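Local coordinates for pirin family protein (Acinetobacter baumannii, PDB 6D0P) that binds a single metal ion in its N-terminal cupin domain and, as a pirin-family quercetin 2,3-dioxygenase, probably uses iron there to cleave flavonols with dioxygen, at residues 59-64 and 108-113; 70-75 and 95-100; 78-83 and 121-126. All coordinates share one frame; numbering follows the deposited sequence. Where two conformers were deposited one is given.

Contact 1 (59-64 and 108-113). With MN (manganese (II) ion), chain G.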
loop_
_atom_site.group_PDB
_atom_site.type_symbol
_atom_site.label_atom_id
_atom_site.label_comp_id
_atom_site.label_asym_id
_atom_site.label_seq_id
_atom_site.Cartn_x
_atom_site.Cartn_y
_atom_site.Cartn_z
ATOM N N GLN A 59 20.234 -6.445 -2.538
ATOM C CA GLN A 59 19.268 -7.154 -1.720
ATOM C C GLN A 59 17.873 -6.651 -2.085
ATOM O O GLN A 59 17.635 -5.470 -2.166
ATOM C CB GLN A 59 19.573 -6.944 -0.242
ATOM C CG GLN A 59 20.930 -7.497 0.153
ATOM C CD GLN A 59 21.195 -7.471 1.642
ATOM O OE1 GLN A 59 21.358 -6.416 2.262
ATOM N NE2 GLN A 59 21.346 -8.654 2.203
ATOM N N GLY A 60 16.993 -7.581 -2.345
ATOM C CA GLY A 60 15.630 -7.259 -2.710
ATOM C C GLY A 60 15.027 -8.426 -3.451
ATOM O O GLY A 60 15.274 -9.581 -3.077
ATOM N N VAL A 61 14.324 -8.151 -4.526
ATOM C CA VAL A 61 13.702 -9.225 -5.263
ATOM C C VAL A 61 14.001 -9.044 -6.757
ATOM O O VAL A 61 13.931 -7.941 -7.300
ATOM C CB VAL A 61 12.193 -9.274 -4.946
ATOM C CG1 VAL A 61 11.456 -8.077 -5.523
ATOM C CG2 VAL A 61 11.552 -10.568 -5.410
ATOM N N GLY A 62 14.338 -10.146 -7.406
ATOM C CA GLY A 62 14.630 -10.149 -8.801
ATOM C C GLY A 62 13.372 -10.070 -9.659
ATOM O O GLY A 62 12.231 -9.981 -9.160
ATOM N N SER A 63 13.645 -10.093 -10.955
ATOM C CA SER A 63 12.680 -9.940 -12.040
ATOM C C SER A 63 11.413 -10.766 -11.781
ATOM O O SER A 63 11.478 -11.950 -11.587
ATOM C CB SER A 63 13.309 -10.322 -13.341
ATOM O OG SER A 63 12.396 -10.106 -14.387
ATOM N N HIS A 64 10.264 -10.103 -11.773
ATOM C CA HIS A 64 8.987 -10.755 -11.581
ATOM C C HIS A 64 7.915 -9.939 -12.313
ATOM O O HIS A 64 8.058 -8.743 -12.501
ATOM C CB HIS A 64 8.636 -10.901 -10.093
ATOM C CG HIS A 64 8.510 -9.597 -9.379
ATOM N ND1 HIS A 64 9.605 -8.935 -8.870
ATOM C CD2 HIS A 64 7.430 -8.838 -9.074
ATOM C CE1 HIS A 64 9.209 -7.817 -8.291
ATOM N NE2 HIS A 64 7.879 -7.730 -8.407
ATOM N N HIS A 108 9.577 -6.419 -13.588
ATOM C CA HIS A 108 10.487 -5.528 -12.888
ATOM C C HIS A 108 11.174 -6.207 -11.706
ATOM O O HIS A 108 10.816 -7.305 -11.257
ATOM C CB HIS A 108 9.741 -4.239 -12.512
ATOM C CG HIS A 108 8.855 -4.304 -11.312
ATOM N ND1 HIS A 108 8.533 -3.173 -10.590
ATOM C CD2 HIS A 108 8.286 -5.339 -10.659
ATOM C CE1 HIS A 108 7.763 -3.525 -9.568
ATOM N NE2 HIS A 108 7.610 -4.838 -9.587
ATOM N N GLU A 109 12.204 -5.509 -11.239
ATOM C CA GLU A 109 12.945 -5.877 -10.071
ATOM C C GLU A 109 12.865 -4.702 -9.086
ATOM O O GLU A 109 12.708 -3.549 -9.500
ATOM C CB GLU A 109 14.397 -6.200 -10.419
ATOM C CG GLU A 109 15.132 -5.016 -11.007
ATOM C CD GLU A 109 16.545 -5.305 -11.482
ATOM O OE1 GLU A 109 17.397 -4.381 -11.384
ATOM O OE2 GLU A 109 16.791 -6.445 -11.939
ATOM N N GLU A 110 12.950 -5.018 -7.801
ATOM C CA GLU A 110 12.874 -4.040 -6.710
ATOM C C GLU A 110 13.974 -4.399 -5.707
ATOM O O GLU A 110 14.006 -5.503 -5.173
ATOM C CB GLU A 110 11.490 -4.051 -6.034
ATOM C CG GLU A 110 10.332 -3.701 -6.961
ATOM C CD GLU A 110 8.915 -4.009 -6.464
ATOM O OE1 GLU A 110 8.421 -5.172 -6.654
ATOM O OE2 GLU A 110 8.282 -3.073 -5.932
ATOM N N PHE A 111 14.786 -3.427 -5.349
ATOM C CA PHE A 111 15.883 -3.724 -4.449
ATOM C C PHE A 111 16.317 -2.449 -3.737
ATOM O O PHE A 111 15.965 -1.328 -4.157
ATOM C CB PHE A 111 17.028 -4.319 -5.259
ATOM C CG PHE A 111 17.358 -3.499 -6.476
ATOM C CD1 PHE A 111 16.720 -3.730 -7.683
ATOM C CD2 PHE A 111 18.289 -2.481 -6.410
ATOM C CE1 PHE A 111 17.014 -2.955 -8.792
ATOM C CE2 PHE A 111 18.599 -1.725 -7.527
ATOM C CZ PHE A 111 17.957 -1.962 -8.715
ATOM N N HIS A 112 17.125 -2.627 -2.707
ATOM C CA HIS A 112 17.562 -1.486 -1.946
ATOM C C HIS A 112 18.371 -0.571 -2.878
ATOM O O HIS A 112 19.144 -1.053 -3.722
ATOM C CB HIS A 112 18.418 -1.895 -0.746
ATOM C CG HIS A 112 17.734 -2.766 0.259
ATOM N ND1 HIS A 112 18.443 -3.413 1.254
ATOM C CD2 HIS A 112 16.445 -3.148 0.396
ATOM C CE1 HIS A 112 17.613 -4.153 1.969
ATOM N NE2 HIS A 112 16.376 -4.001 1.466
ATOM N N SER A 113 18.209 0.726 -2.758
ATOM C CA SER A 113 18.972 1.637 -3.596
ATOM C C SER A 113 20.471 1.453 -3.340
ATOM O O SER A 113 20.867 1.061 -2.249
ATOM C CB SER A 113 18.591 3.049 -3.332
ATOM O OG SER A 113 19.235 3.540 -2.174
HETATM MN MN MN G . 6.741 -5.986 -7.849
HETATM O O HOH W 1 21.050 -3.652 1.353
HETATM O O HOH W 2 16.304 -8.863 -11.843
HETATM O O HOH W 3 5.804 -3.849 -7.056
HETATM O O HOH W 4 5.930 -6.643 -5.884
#
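His64, His108 and Glu110 point from one face of an antiparallel strand pair and converge on a manganese ion, each giving it one atom: NE2 of His64, NE2 of His108 and OE1 of Glu110. His66 and two waters complete the six ligands. The three protein atoms are close because they share the metal, not because they are hydrogen-bonded. The imidazole of His64 has both nitrogens engaged: NE2 holds the manganese at 2.2 Å, and ND1 donates in the ring plane to Gly62 O at 2.8 Å, a nearly straight bond (174°) that fixes the ring's rotation. Histidine suits the place because its two nitrogens can serve metal and backbone at once. The edge of His108 is turned toward the face of His64, with planes 63° apart. Glu110 binds through OE1, while OE2 accepts from Gln127 and, weakly, from a water on the metal, so both carboxylate oxygens are occupied.

Two backbone pairs are bonded both ways: Val61 N to Glu110 O at 2.7 Å with Glu110 N to Val61 O, and His64 N to His108 O at 2.9 Å with His108 N to His64 O. Between these pairs the register slips by one residue, a beta bulge. A water donates to Glu109 OE2 and accepts weakly from Ser63 N. Gly60 comes against Phe111 where a CB would collide with the opposite backbone. His112 N donates to Gln59 O at 2.9 Å; that oxygen also sits over a face of the His112 ring, whose NE2 bonds to Gly22 O and whose ND1 shares a water with Gln59 OE1. Strand 106-112 is flanked across its other edge by strand 80-84, and Ser113 caps the helix 114-119 that follows.

Contact 2 (70-75 and 95-100)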
loop_
_atom_site.group_PDB
_atom_site.type_symbol
_atom_site.label_atom_id
_atom_site.label_comp_id
_atom_site.label_asym_id
_atom_site.label_seq_id
_atom_site.Cartn_x
_atom_site.Cartn_y
_atom_site.Cartn_z
ATOM N N GLU A 70 -2.390 -2.327 -9.453
ATOM C CA GLU A 70 -1.374 -1.331 -9.172
ATOM C C GLU A 70 -0.618 -1.696 -7.897
ATOM O O GLU A 70 -1.198 -2.306 -6.996
ATOM C CB GLU A 70 -2.002 0.044 -8.969
ATOM C CG GLU A 70 -2.971 0.435 -10.054
ATOM C CD GLU A 70 -3.405 1.888 -9.996
ATOM O OE1 GLU A 70 -4.153 2.251 -9.052
ATOM O OE2 GLU A 70 -2.952 2.659 -10.860
ATOM N N THR A 71 0.673 -1.346 -7.836
ATOM C CA THR A 71 1.459 -1.527 -6.611
ATOM C C THR A 71 1.900 -0.151 -6.146
ATOM O O THR A 71 2.366 0.692 -6.951
ATOM C CB THR A 71 2.659 -2.486 -6.755
ATOM O OG1 THR A 71 3.628 -1.910 -7.635
ATOM C CG2 THR A 71 2.248 -3.843 -7.282
ATOM N N VAL A 72 1.712 0.104 -4.866
ATOM C CA VAL A 72 2.077 1.372 -4.284
ATOM C C VAL A 72 3.177 1.104 -3.268
ATOM O O VAL A 72 2.951 0.355 -2.304
ATOM C CB VAL A 72 0.880 2.066 -3.626
ATOM C CG1 VAL A 72 1.262 3.440 -3.101
ATOM C CG2 VAL A 72 -0.311 2.149 -4.575
ATOM N N THR A 73 4.345 1.694 -3.479
ATOM C CA THR A 73 5.459 1.507 -2.563
ATOM C C THR A 73 5.704 2.831 -1.836
ATOM O O THR A 73 5.899 3.879 -2.481
ATOM C CB THR A 73 6.698 1.004 -3.315
ATOM O OG1 THR A 73 6.346 -0.196 -4.008
ATOM C CG2 THR A 73 7.872 0.724 -2.408
ATOM N N ILE A 74 5.679 2.773 -0.517
ATOM C CA ILE A 74 5.825 3.936 0.341
ATOM C C ILE A 74 7.079 3.726 1.188
ATOM O O ILE A 74 7.108 2.817 2.005
ATOM C CB ILE A 74 4.566 4.093 1.221
ATOM C CG1 ILE A 74 3.270 4.123 0.403
ATOM C CG2 ILE A 74 4.681 5.304 2.148
ATOM C CD1 ILE A 74 2.008 4.041 1.273
ATOM N N ALA A 75 8.115 4.547 0.993
ATOM C CA ALA A 75 9.382 4.375 1.720
ATOM C C ALA A 75 9.348 5.205 3.012
ATOM O O ALA A 75 9.169 6.411 2.945
ATOM C CB ALA A 75 10.548 4.792 0.845
ATOM N N GLY A 95 10.243 8.989 2.260
ATOM C CA GLY A 95 9.156 9.968 2.123
ATOM C C GLY A 95 8.534 9.980 0.737
ATOM O O GLY A 95 7.445 10.576 0.563
ATOM N N ASP A 96 9.183 9.354 -0.244
ATOM C CA ASP A 96 8.628 9.299 -1.612
ATOM C C ASP A 96 7.628 8.152 -1.734
ATOM O O ASP A 96 7.565 7.243 -0.866
ATOM C CB ASP A 96 9.700 9.055 -2.684
ATOM C CG ASP A 96 10.738 10.151 -2.864
ATOM O OD1 ASP A 96 10.577 11.233 -2.234
ATOM O OD2 ASP A 96 11.708 9.912 -3.666
ATOM N N VAL A 97 6.851 8.197 -2.817
ATOM C CA VAL A 97 5.929 7.126 -3.140
ATOM C C VAL A 97 6.033 6.793 -4.641
ATOM O O VAL A 97 6.259 7.696 -5.478
ATOM C CB VAL A 97 4.482 7.529 -2.787
ATOM C CG1 VAL A 97 3.480 6.509 -3.296
ATOM C CG2 VAL A 97 4.317 7.777 -1.299
ATOM N N GLN A 98 5.926 5.504 -4.977
ATOM C CA GLN A 98 5.766 5.067 -6.367
ATOM C C GLN A 98 4.391 4.398 -6.485
ATOM O O GLN A 98 4.117 3.406 -5.782
ATOM C CB GLN A 98 6.877 4.111 -6.808
ATOM C CG GLN A 98 6.631 3.460 -8.170
ATOM C CD GLN A 98 6.378 4.414 -9.318
ATOM O OE1 GLN A 98 5.338 4.335 -9.977
ATOM N NE2 GLN A 98 7.347 5.282 -9.620
ATOM N N TRP A 99 3.508 5.008 -7.270
ATOM C CA TRP A 99 2.184 4.468 -7.559
ATOM C C TRP A 99 2.251 3.884 -8.971
ATOM O O TRP A 99 2.093 4.611 -9.949
ATOM C CB TRP A 99 1.115 5.566 -7.424
ATOM C CG TRP A 99 -0.284 5.035 -7.377
ATOM C CD1 TRP A 99 -0.977 4.469 -8.409
ATOM C CD2 TRP A 99 -1.181 5.048 -6.251
ATOM N NE1 TRP A 99 -2.233 4.103 -7.991
ATOM C CE2 TRP A 99 -2.390 4.458 -6.682
ATOM C CE3 TRP A 99 -1.083 5.492 -4.928
ATOM C CZ2 TRP A 99 -3.481 4.284 -5.836
ATOM C CZ3 TRP A 99 -2.166 5.324 -4.095
ATOM C CH2 TRP A 99 -3.341 4.719 -4.539
HETATM N N MSE A 100 2.578 2.607 -9.070
HETATM C CA MSE A 100 2.788 1.972 -10.363
HETATM C C MSE A 100 1.597 1.186 -10.811
HETATM O O MSE A 100 1.095 0.297 -10.084
HETATM C CB MSE A 100 3.973 1.003 -10.295
HETATM C CG MSE A 100 4.228 0.374 -11.677
HETATM SE SE MSE A 100 5.628 -1.039 -11.562
HETATM C CE MSE A 100 4.515 -2.411 -10.753
HETATM O O HOH W 5 5.202 0.302 -6.510
#
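Two neighbouring strands of the seven-stranded sheet of the N-terminal cupin domain meet here, running antiparallel with their axes 4.8 Å apart. Thr71 pairs with Met100 (selenomethionine) and Thr73 with Gln98 as hydrogen-bonded pairs, such as Thr71 N to Met100 O at 2.8 Å, alternating with the non-hydrogen-bonded pairs Val72 with Trp99 and Ile74 with Val97. The ladder ends with Gly95 N donating to Ala75 O.

On the face carrying Val72 and Trp99, the indole lies across the valine. CG2 of Val72 stands over the six-membered ring, 3.5 Å from its centroid and 14° off the normal, a CH-pi contact. CG1 touches both the indole and, at 3.8 Å, Val97 CG1, so the two methyls together cover the ring and reach the next valine. Trp99 CG lies opposite its own backbone N (chi1 -166°), which carries the ring over Val72 and its NE1 to Glu70. NE1 donates to Glu70 OE1 at 2.9 Å; the oxygen lies near the indole plane, yet the donor comes from above the carboxylate, whose plane is turned 75° from the ring. Thr101 OG1 holds the other oxygen, OE2, so this buried carboxylate has a partner for each oxygen.

The face with Thr71, Thr73 and Met100 looks toward the metal site. A water joins Thr71 OG1 to Thr73 OG1, the latter also bonded to Gln127. The Met100 methyl CE comes 3.3 Å from Thr71 OG1, its bent chain folding an apolar end beside His66 and His108. An antiparallel sheet with one side turned to the metal pocket is typical of a cupin beta-barrel; the hydroxyls and the methyl end of Met100 are this protein's own details.

Contact 3 (78-83 and 121-126)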
loop_
_atom_site.group_PDB
_atom_site.type_symbol
_atom_site.label_atom_id
_atom_site.label_comp_id
_atom_site.label_asym_id
_atom_site.label_seq_id
_atom_site.Cartn_x
_atom_site.Cartn_y
_atom_site.Cartn_z
ATOM N N GLY A 78 15.151 4.230 4.710
ATOM C CA GLY A 78 15.861 3.579 3.611
ATOM C C GLY A 78 15.257 3.947 2.259
ATOM O O GLY A 78 14.383 4.828 2.170
ATOM N N GLU A 79 15.693 3.258 1.198
ATOM C CA GLU A 79 15.330 3.627 -0.170
ATOM C C GLU A 79 15.208 2.375 -1.035
ATOM O O GLU A 79 15.940 1.428 -0.824
ATOM C CB GLU A 79 16.415 4.472 -0.840
ATOM C CG GLU A 79 16.847 5.714 -0.092
ATOM C CD GLU A 79 17.788 6.624 -0.881
ATOM O OE1 GLU A 79 18.470 6.129 -1.849
ATOM O OE2 GLU A 79 17.869 7.845 -0.518
ATOM N N VAL A 80 14.324 2.426 -2.038
ATOM C CA VAL A 80 14.101 1.315 -2.954
ATOM C C VAL A 80 14.323 1.796 -4.388
ATOM O O VAL A 80 13.787 2.834 -4.789
ATOM C CB VAL A 80 12.685 0.739 -2.774
ATOM C CG1 VAL A 80 12.314 -0.284 -3.844
ATOM C CG2 VAL A 80 12.495 0.145 -1.390
ATOM N N THR A 81 15.137 1.058 -5.144
ATOM C CA THR A 81 15.322 1.296 -6.554
ATOM C C THR A 81 14.574 0.183 -7.311
ATOM O O THR A 81 14.601 -0.993 -6.901
ATOM C CB THR A 81 16.801 1.355 -6.935
ATOM O OG1 THR A 81 17.360 2.518 -6.319
ATOM C CG2 THR A 81 17.030 1.438 -8.434
ATOM N N HIS A 82 13.870 0.551 -8.369
ATOM C CA HIS A 82 13.132 -0.416 -9.167
ATOM C C HIS A 82 13.500 -0.174 -10.631
ATOM O O HIS A 82 13.846 0.931 -11.007
ATOM C CB HIS A 82 11.627 -0.350 -8.894
ATOM C CG HIS A 82 11.043 1.010 -9.069
ATOM N ND1 HIS A 82 10.373 1.380 -10.209
ATOM C CD2 HIS A 82 11.084 2.106 -8.277
ATOM C CE1 HIS A 82 10.006 2.647 -10.106
ATOM N NE2 HIS A 82 10.423 3.114 -8.924
ATOM N N LYS A 83 13.453 -1.235 -11.418
ATOM C CA LYS A 83 13.829 -1.193 -12.810
ATOM C C LYS A 83 13.001 -2.238 -13.558
ATOM O O LYS A 83 12.924 -3.374 -13.090
ATOM C CB LYS A 83 15.318 -1.524 -12.991
ATOM C CG LYS A 83 15.770 -1.568 -14.443
ATOM C CD LYS A 83 17.264 -1.477 -14.677
ATOM C CE LYS A 83 18.036 -2.689 -14.212
ATOM N NZ LYS A 83 19.456 -2.597 -14.631
ATOM N N GLY A 121 21.623 0.568 7.561
ATOM C CA GLY A 121 20.715 1.198 8.521
ATOM C C GLY A 121 19.334 0.545 8.495
ATOM O O GLY A 121 19.171 -0.519 7.904
ATOM N N LEU A 122 18.347 1.188 9.125
ATOM C CA LEU A 122 17.009 0.625 9.216
ATOM C C LEU A 122 16.272 0.835 7.894
ATOM O O LEU A 122 16.346 1.885 7.266
ATOM C CB LEU A 122 16.220 1.279 10.358
ATOM C CG LEU A 122 16.752 1.041 11.770
ATOM C CD1 LEU A 122 16.003 1.892 12.786
ATOM C CD2 LEU A 122 16.672 -0.432 12.137
ATOM N N PHE A 123 15.542 -0.189 7.520
ATOM C CA PHE A 123 14.732 -0.197 6.338
ATOM C C PHE A 123 13.282 -0.340 6.792
ATOM O O PHE A 123 12.985 -1.218 7.595
ATOM C CB PHE A 123 15.147 -1.360 5.434
ATOM C CG PHE A 123 14.400 -1.444 4.131
ATOM C CD1 PHE A 123 14.743 -0.624 3.063
ATOM C CD2 PHE A 123 13.371 -2.351 3.962
ATOM C CE1 PHE A 123 14.079 -0.710 1.852
ATOM C CE2 PHE A 123 12.705 -2.440 2.750
ATOM C CZ PHE A 123 13.053 -1.617 1.697
ATOM N N GLU A 124 12.393 0.499 6.289
ATOM C CA GLU A 124 10.989 0.420 6.666
ATOM C C GLU A 124 10.170 0.891 5.470
ATOM O O GLU A 124 10.442 1.962 4.926
ATOM C CB GLU A 124 10.708 1.283 7.903
ATOM C CG GLU A 124 9.252 1.216 8.378
ATOM C CD GLU A 124 8.905 2.185 9.503
ATOM O OE1 GLU A 124 9.685 3.162 9.698
ATOM O OE2 GLU A 124 7.840 1.972 10.172
HETATM N N MSE A 125 9.195 0.088 5.057
HETATM C CA MSE A 125 8.356 0.455 3.921
HETATM C C MSE A 125 7.055 -0.268 3.966
HETATM O O MSE A 125 6.889 -1.194 4.739
HETATM C CB MSE A 125 9.075 0.190 2.583
HETATM C CG MSE A 125 9.285 -1.273 2.239
HETATM SE SE MSE A 125 9.411 -1.556 0.270
HETATM C CE MSE A 125 7.764 -2.623 0.223
ATOM N N VAL A 126 6.116 0.201 3.154
ATOM C CA VAL A 126 4.823 -0.451 2.942
ATOM C C VAL A 126 4.648 -0.668 1.433
ATOM O O VAL A 126 5.006 0.241 0.614
ATOM C CB VAL A 126 3.645 0.378 3.497
ATOM C CG1 VAL A 126 2.318 -0.016 2.854
ATOM C CG2 VAL A 126 3.558 0.255 5.009
#
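Phe123, Val80 and Gly78 account for most of the buried surface, and the ring of Phe123 is the centre of it. The two segments form no backbone ladder: the touching parts run 46° apart and make no hydrogen bond to each other. The trans first torsion of Phe123 (-178°) sends the ring toward the segment 78-83 with its edge leading.

At that edge CZ meets CG2 of Val80 at 3.6 Å, near the ring plane, the two side chains crossing at about a right angle. Beside it, Glu79 O lies close to the same plane, 3.9 Å from Phe123 CE1. In the conformer given, the same valine methyl also lies 3.9 Å from SE of Met125 (selenomethionine), and Phe23 adds another apolar neighbour to both Val80 and Met125. Gly78 CA comes 4.4 Å from CD1 of Phe123, so a CB there would run into the ring, and the glycine's positive phi (82°) also suits a residue without one. His112 and Phe52 also pack against Phe123.

Strand 80-84 belongs to one sheet of the domain and strand 121-131 to the other. Apolar side chains packing between two such sheets, close to the metal ligand Glu110, are typical of the interior of a cupin beta-barrel.

Overall arrangement
Contacts 1 and 2 line one metal pocket in the N-terminal cupin domain, and contact 3 packs beside it. Contact 1 supplies three of the four protein ligands, and contact 2, its centre about 14 Å away, brings the opposing sheet up to them: the CE methyl of Met100 packs 3.6 Å from His108 CE1. Contact 3 lies about 10 Å from contact 1 and about 11 Å from contact 2, centre to centre, and bridges the two sheets. Its strand 80-84 continues the sheet of contact 1, with Thr81 N 2.7 Å from Phe111 O, while strand 121-131 continues that of contact 2, with Ile74 N 2.9 Å from Val126 O.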